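Local atomic coordinates of branched-chain alpha-ketoacid decarboxylase (Lactococcus lactis, PDB entry 2VBF), a protein that uses thiamine diphosphate and magnesium to decarboxylate 2-keto acids, probably branched-chain and aromatic ones, to the corresponding aldehydes. Residues R34-G39 with R61-W66; G81-K86 with L114-I119. All blocks are in the same frame, centred on the assembly; numbering follows the deposited sequence. Where two conformers were deposited one is given.

Contact 1 (R34-G39 with R61-W66)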
loop_
_atom_site.group_PDB
_atom_site.type_symbol
_atom_site.label_atom_id
_atom_site.label_comp_id
_atom_site.label_asym_id
_atom_site.label_seq_id
_atom_site.Cartn_x
_atom_site.Cartn_y
_atom_site.Cartn_z
ATOM N N ARG A 34 -5.255 -26.303 9.605
ATOM C CA ARG A 34 -5.856 -25.414 10.601
ATOM C C ARG A 34 -6.685 -24.314 9.944
ATOM O O ARG A 34 -7.761 -23.992 10.426
ATOM C CB ARG A 34 -4.799 -24.790 11.507
ATOM C CG ARG A 34 -4.128 -25.760 12.487
ATOM C CD ARG A 34 -5.145 -26.553 13.314
ATOM N NE ARG A 34 -4.590 -27.022 14.584
ATOM C CZ ARG A 34 -5.253 -27.773 15.467
ATOM N NH1 ARG A 34 -6.485 -28.184 15.220
ATOM N NH2 ARG A 34 -4.673 -28.139 16.601
ATOM N N LEU A 35 -6.187 -23.743 8.845
ATOM C CA LEU A 35 -6.965 -22.753 8.095
ATOM C C LEU A 35 -8.270 -23.353 7.570
ATOM O O LEU A 35 -9.323 -22.726 7.654
ATOM C CB LEU A 35 -6.142 -22.138 6.955
ATOM C CG LEU A 35 -4.887 -21.369 7.374
ATOM C CD1 LEU A 35 -4.215 -20.820 6.112
ATOM C CD2 LEU A 35 -5.180 -20.245 8.393
ATOM N N HIS A 36 -8.209 -24.569 7.039
ATOM C CA HIS A 36 -9.422 -25.288 6.639
ATOM C C HIS A 36 -10.420 -25.433 7.791
ATOM O O HIS A 36 -11.615 -25.231 7.606
ATOM C CB HIS A 36 -9.083 -26.668 6.084
ATOM C CG HIS A 36 -10.285 -27.528 5.847
ATOM N ND1 HIS A 36 -11.135 -27.337 4.779
ATOM C CD2 HIS A 36 -10.786 -28.574 6.549
ATOM C CE1 HIS A 36 -12.105 -28.233 4.828
ATOM N NE2 HIS A 36 -11.923 -28.990 5.897
ATOM N N GLU A 37 -9.925 -25.784 8.979
ATOM C CA GLU A 37 -10.778 -25.913 10.161
ATOM C C GLU A 37 -11.518 -24.618 10.486
ATOM O O GLU A 37 -12.645 -24.648 10.995
ATOM C CB GLU A 37 -9.969 -26.279 11.399
ATOM C CG GLU A 37 -9.386 -27.655 11.462
ATOM C CD GLU A 37 -8.662 -27.880 12.785
ATOM O OE1 GLU A 37 -9.028 -27.236 13.795
ATOM O OE2 GLU A 37 -7.732 -28.702 12.815
ATOM N N LEU A 38 -10.858 -23.488 10.221
ATOM C CA LEU A 38 -11.457 -22.165 10.424
ATOM C C LEU A 38 -12.504 -21.792 9.367
ATOM O O LEU A 38 -13.140 -20.741 9.483
ATOM C CB LEU A 38 -10.367 -21.086 10.464
ATOM C CG LEU A 38 -9.345 -21.157 11.604
ATOM C CD1 LEU A 38 -8.244 -20.098 11.421
ATOM C CD2 LEU A 38 -10.030 -21.000 12.961
ATOM N N GLY A 39 -12.682 -22.635 8.346
ATOM C CA GLY A 39 -13.671 -22.406 7.298
ATOM C C GLY A 39 -13.149 -21.649 6.088
ATOM O O GLY A 39 -13.934 -21.276 5.209
ATOM N N ARG A 61 -3.748 -28.363 -2.609
ATOM C CA ARG A 61 -4.939 -28.659 -1.785
ATOM C C ARG A 61 -6.176 -28.857 -2.644
ATOM O O ARG A 61 -6.423 -28.057 -3.536
ATOM C CB ARG A 61 -5.270 -27.493 -0.843
ATOM C CG ARG A 61 -4.203 -27.071 0.147
ATOM C CD ARG A 61 -4.024 -28.040 1.305
ATOM N NE ARG A 61 -5.215 -28.184 2.147
ATOM C CZ ARG A 61 -5.195 -28.724 3.369
ATOM N NH1 ARG A 61 -4.053 -29.140 3.898
ATOM N NH2 ARG A 61 -6.314 -28.829 4.072
ATOM N N GLU A 62 -6.992 -29.870 -2.362
ATOM C CA GLU A 62 -8.279 -29.978 -3.073
ATOM C C GLU A 62 -9.332 -29.041 -2.509
ATOM O O GLU A 62 -10.295 -28.702 -3.210
ATOM C CB GLU A 62 -8.850 -31.400 -3.060
ATOM C CG GLU A 62 -8.955 -32.045 -1.685
ATOM C CD GLU A 62 -7.776 -32.940 -1.397
ATOM O OE1 GLU A 62 -6.651 -32.555 -1.781
ATOM O OE2 GLU A 62 -7.975 -34.039 -0.816
ATOM N N ASP A 63 -9.141 -28.617 -1.256
ATOM C CA ASP A 63 -10.179 -27.927 -0.492
ATOM C C ASP A 63 -9.899 -26.435 -0.307
ATOM O O ASP A 63 -10.600 -25.762 0.456
ATOM C CB ASP A 63 -10.320 -28.583 0.892
ATOM C CG ASP A 63 -9.059 -28.466 1.732
ATOM O OD1 ASP A 63 -8.021 -28.014 1.216
ATOM O OD2 ASP A 63 -9.097 -28.834 2.921
ATOM N N MET A 64 -8.904 -25.936 -1.032
ATOM C CA MET A 64 -8.401 -24.565 -0.862
ATOM C C MET A 64 -7.933 -24.037 -2.212
ATOM O O MET A 64 -7.214 -24.729 -2.923
ATOM C CB MET A 64 -7.213 -24.566 0.109
ATOM C CG MET A 64 -6.776 -23.199 0.627
ATOM S SD MET A 64 -7.805 -22.592 1.985
ATOM C CE MET A 64 -7.392 -23.744 3.302
ATOM N N LYS A 65 -8.318 -22.804 -2.544
ATOM C CA LYS A 65 -7.924 -22.198 -3.805
ATOM C C LYS A 65 -7.041 -20.975 -3.565
ATOM O O LYS A 65 -7.370 -20.126 -2.742
ATOM C CB LYS A 65 -9.167 -21.783 -4.601
ATOM C CG LYS A 65 -8.867 -21.446 -6.054
ATOM C CD LYS A 65 -10.078 -20.889 -6.779
ATOM C CE LYS A 65 -9.692 -20.355 -8.164
ATOM N NZ LYS A 65 -10.870 -20.024 -9.017
ATOM N N TRP A 66 -5.931 -20.894 -4.298
ATOM C CA TRP A 66 -5.142 -19.665 -4.382
ATOM C C TRP A 66 -5.868 -18.681 -5.297
ATOM O O TRP A 66 -6.206 -19.009 -6.446
ATOM C CB TRP A 66 -3.749 -19.949 -4.931
ATOM C CG TRP A 66 -2.926 -18.723 -5.173
ATOM C CD1 TRP A 66 -2.550 -18.213 -6.377
ATOM C CD2 TRP A 66 -2.397 -17.848 -4.178
ATOM N NE1 TRP A 66 -1.798 -17.072 -6.191
ATOM C CE2 TRP A 66 -1.700 -16.825 -4.845
ATOM C CE3 TRP A 66 -2.443 -17.830 -2.788
ATOM C CZ2 TRP A 66 -1.036 -15.805 -4.160
ATOM C CZ3 TRP A 66 -1.798 -16.821 -2.109
ATOM C CH2 TRP A 66 -1.094 -15.822 -2.792
HETATM O O HOH W 1 -10.776 -25.331 3.035
#

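Contact 2 (G81-K86 with L114-I119)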
loop_
_atom_site.group_PDB
_atom_site.type_symbol
_atom_site.label_atom_id
_atom_site.label_comp_id
_atom_site.label_asym_id
_atom_site.label_seq_id
_atom_site.Cartn_x
_atom_site.Cartn_y
_atom_site.Cartn_z
ATOM N N GLY A 81 -12.745 -8.196 3.564
ATOM C CA GLY A 81 -14.093 -8.445 3.060
ATOM C C GLY A 81 -14.531 -9.897 3.157
ATOM O O GLY A 81 -15.651 -10.201 3.558
ATOM N N TYR A 82 -13.635 -10.803 2.792
ATOM C CA TYR A 82 -13.911 -12.235 2.905
ATOM C C TYR A 82 -14.199 -12.607 4.357
ATOM O O TYR A 82 -15.141 -13.355 4.627
ATOM C CB TYR A 82 -12.714 -13.004 2.379
ATOM C CG TYR A 82 -12.837 -14.513 2.257
ATOM C CD1 TYR A 82 -13.175 -15.109 1.050
ATOM C CD2 TYR A 82 -12.527 -15.343 3.326
ATOM C CE1 TYR A 82 -13.234 -16.502 0.912
ATOM C CE2 TYR A 82 -12.588 -16.731 3.205
ATOM C CZ TYR A 82 -12.940 -17.309 1.994
ATOM O OH TYR A 82 -12.983 -18.706 1.869
ATOM N N ALA A 83 -13.415 -12.056 5.288
ATOM C CA ALA A 83 -13.594 -12.343 6.717
ATOM C C ALA A 83 -14.949 -11.860 7.218
ATOM O O ALA A 83 -15.589 -12.533 8.028
ATOM C CB ALA A 83 -12.466 -11.724 7.545
ATOM N N ARG A 84 -15.385 -10.694 6.746
ATOM C CA ARG A 84 -16.687 -10.164 7.135
ATOM C C ARG A 84 -17.847 -11.118 6.817
ATOM O O ARG A 84 -18.860 -11.091 7.500
ATOM C CB ARG A 84 -16.933 -8.800 6.508
ATOM C CG ARG A 84 -16.066 -7.745 7.149
ATOM C CD ARG A 84 -16.167 -6.426 6.419
ATOM N NE ARG A 84 -15.261 -5.412 6.962
ATOM C CZ ARG A 84 -15.631 -4.246 7.474
ATOM N NH1 ARG A 84 -16.899 -3.941 7.624
ATOM N NH2 ARG A 84 -14.706 -3.381 7.865
ATOM N N THR A 85 -17.684 -11.934 5.780
ATOM C CA THR A 85 -18.734 -12.825 5.318
ATOM C C THR A 85 -18.494 -14.291 5.692
ATOM O O THR A 85 -19.420 -14.967 6.177
ATOM C CB THR A 85 -18.929 -12.637 3.808
ATOM O OG1 THR A 85 -19.552 -11.363 3.598
ATOM C CG2 THR A 85 -19.826 -13.724 3.213
ATOM N N LYS A 86 -17.264 -14.759 5.482
ATOM C CA LYS A 86 -16.852 -16.142 5.797
ATOM C C LYS A 86 -16.577 -16.340 7.287
ATOM O O LYS A 86 -16.650 -17.473 7.787
ATOM C CB LYS A 86 -15.604 -16.524 4.987
ATOM C CG LYS A 86 -15.454 -18.029 4.707
ATOM C CD LYS A 86 -16.284 -18.433 3.488
ATOM C CE LYS A 86 -16.104 -19.889 3.115
ATOM N NZ LYS A 86 -17.018 -20.255 2.016
ATOM N N LEU A 114 -11.698 -7.770 12.462
ATOM C CA LEU A 114 -11.933 -8.896 11.545
ATOM C C LEU A 114 -10.850 -9.971 11.648
ATOM O O LEU A 114 -9.650 -9.663 11.740
ATOM C CB LEU A 114 -12.046 -8.437 10.088
ATOM C CG LEU A 114 -13.302 -7.646 9.720
ATOM C CD1 LEU A 114 -14.571 -8.287 10.316
ATOM C CD2 LEU A 114 -13.180 -6.184 10.128
ATOM N N PRO A 115 -11.285 -11.244 11.686
ATOM C CA PRO A 115 -10.399 -12.382 11.892
ATOM C C PRO A 115 -9.627 -12.765 10.639
ATOM O O PRO A 115 -9.954 -13.749 9.959
ATOM C CB PRO A 115 -11.353 -13.480 12.381
ATOM C CG PRO A 115 -12.633 -13.144 11.756
ATOM C CD PRO A 115 -12.703 -11.640 11.670
ATOM N N VAL A 116 -8.574 -11.991 10.368
ATOM C CA VAL A 116 -7.712 -12.212 9.205
ATOM C C VAL A 116 -6.336 -12.702 9.654
ATOM O O VAL A 116 -5.696 -12.086 10.512
ATOM C CB VAL A 116 -7.546 -10.911 8.376
ATOM C CG1 VAL A 116 -6.604 -11.120 7.194
ATOM C CG2 VAL A 116 -8.914 -10.391 7.913
ATOM N N VAL A 117 -5.885 -13.805 9.061
ATOM C CA VAL A 117 -4.516 -14.293 9.226
ATOM C C VAL A 117 -3.639 -13.804 8.065
ATOM O O VAL A 117 -3.926 -14.098 6.904
ATOM C CB VAL A 117 -4.473 -15.846 9.218
ATOM C CG1 VAL A 117 -3.077 -16.334 9.550
ATOM C CG2 VAL A 117 -5.531 -16.404 10.192
ATOM N N GLU A 118 -2.577 -13.072 8.368
ATOM C CA GLU A 118 -1.546 -12.815 7.372
ATOM C C GLU A 118 -0.392 -13.773 7.572
ATOM O O GLU A 118 0.140 -13.872 8.661
ATOM C CB GLU A 118 -1.045 -11.383 7.402
ATOM C CG GLU A 118 0.001 -11.145 6.300
ATOM C CD GLU A 118 0.383 -9.690 6.128
ATOM O OE1 GLU A 118 -0.118 -8.827 6.897
ATOM O OE2 GLU A 118 1.195 -9.436 5.215
ATOM N N ILE A 119 -0.026 -14.478 6.505
ATOM C CA ILE A 119 1.123 -15.370 6.497
ATOM C C ILE A 119 2.191 -14.678 5.666
ATOM O O ILE A 119 1.926 -14.285 4.528
ATOM C CB ILE A 119 0.796 -16.730 5.848
ATOM C CG1 ILE A 119 -0.361 -17.428 6.583
ATOM C CG2 ILE A 119 2.056 -17.614 5.780
ATOM C CD1 ILE A 119 -1.000 -18.564 5.799
#

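Contact 1 (R34-G39 with R61-W66)
Asp-63 OD2 sits over one face of the His-36 imidazole, displaced toward its rim, with the planes of ring and carboxylate 28° apart. OD2 comes within 3.1 Å of His-36 ND1, yet from above the ring the angle is too poor for a hydrogen bond. The link is made by a water in the ring plane, 2.7 Å from His-36 ND1, which donates to the backbone O of Asp-63 at 2.6 Å. With CG anti to the backbone N (chi1 171°), the His-36 ring is carried off the helix to the loop.

The carboxylate is held by Arg-61, whose chain, bent at chi2 and chi3, brings the guanidinium side-on to it. NE binds Asp-63 OD1 at 3.0 Å and NH2 binds Asp-63 OD2 at 3.0 Å, each on a syn lone pair; Asp-33 on helix 27-37 takes NH1. With an alanine here instead of Asp-63, NE and NH2 of Arg-61 would probably lose their side-on carboxylate partner, leaving Asp-33 to hold the guanidinium, and the His-36 face would lose the oxygen above it.

Deeper in, the flexible, unbranched Met-64, in one of its two conformers, brings CE 3.9 Å from the backbone N of His-36 and 4.2 Å from Leu-35 CB; Met-64 and Leu-35 also touch Ile-43 of the neighbouring strand 42-45. Gly-39, its positive phi suiting glycine, closes the C-terminal turn in a Schellman motif. A helix packed against the loop leading into strand 65-68, outermost in this chain's sheet, reflects the layered alpha/beta construction of the N-terminal thiamine diphosphate-binding domain.

Contact 2 (G81-K86 with L114-I119)
The last turns of helix 72-86 approach the start of strand 116-122 most closely at Ala-83 and Pro-115, whose CA atoms are 6.1 Å apart, where Pro-115 forms the centre of an inverse gamma turn that leads into the strand.

A methyl group suits so close an approach. Ala-83 CB points at the turn and touches three residues in succession: it lies 3.8 Å from Val-116 CG2, 4.1 Å from Pro-115 CD and 4.2 Å from Leu-114 CB. Val-116 CG2 stands anti to the carbonyl carbon, which puts this methyl against the alanine. The rigid proline ring suits a turn and offers its CD to the alanine, beside the carbonyl O of Pro-115.

Next to this, Arg-84 and Leu-114 pass at a slant. The arginine chain, extended from CG to NE, crosses the leucine, its CG meeting Leu-114 CD1 at 3.5 Å, while Leu-114 CD2 lies 3.9 Å from Arg-84 NE, obliquely to the guanidinium. The branched leucine thus touches both the aliphatic stem and the polar end. That end finds its charge partners elsewhere: NE pairs with Asp-80, NH2 with Glu-112, and NH1 reaches the carbonyl of Gly-420.

No hydrogen bond joins the two segments. Cohesion between them therefore rests on apolar shape fit, and the arginine serves two chemistries at once, its CG packing on leucine while its charge is met by acidic residues beyond the contact.

Both contacts bring a helix to the same parallel sheet of the N-terminal domain: contact 1 meets the loop leading into strand 65-68, contact 2 the start of strand 116-122. Their centres are about 13 Å apart, and they touch: CD1 of Leu-35 lies 3.9 Å from CD1 of Ile-119, and CD2 of Leu-35 packs on Val-117 CG2. Contact 1 is partly buried, which fits its charged pair, its exposed histidine and its bridging water. Contact 2, with four of its five touching residues buried, relies on apolar groups, its one arginine lying across a leucine. In contact 1 the salt bridge stands in the interface; in contact 2 the charges are met beyond it.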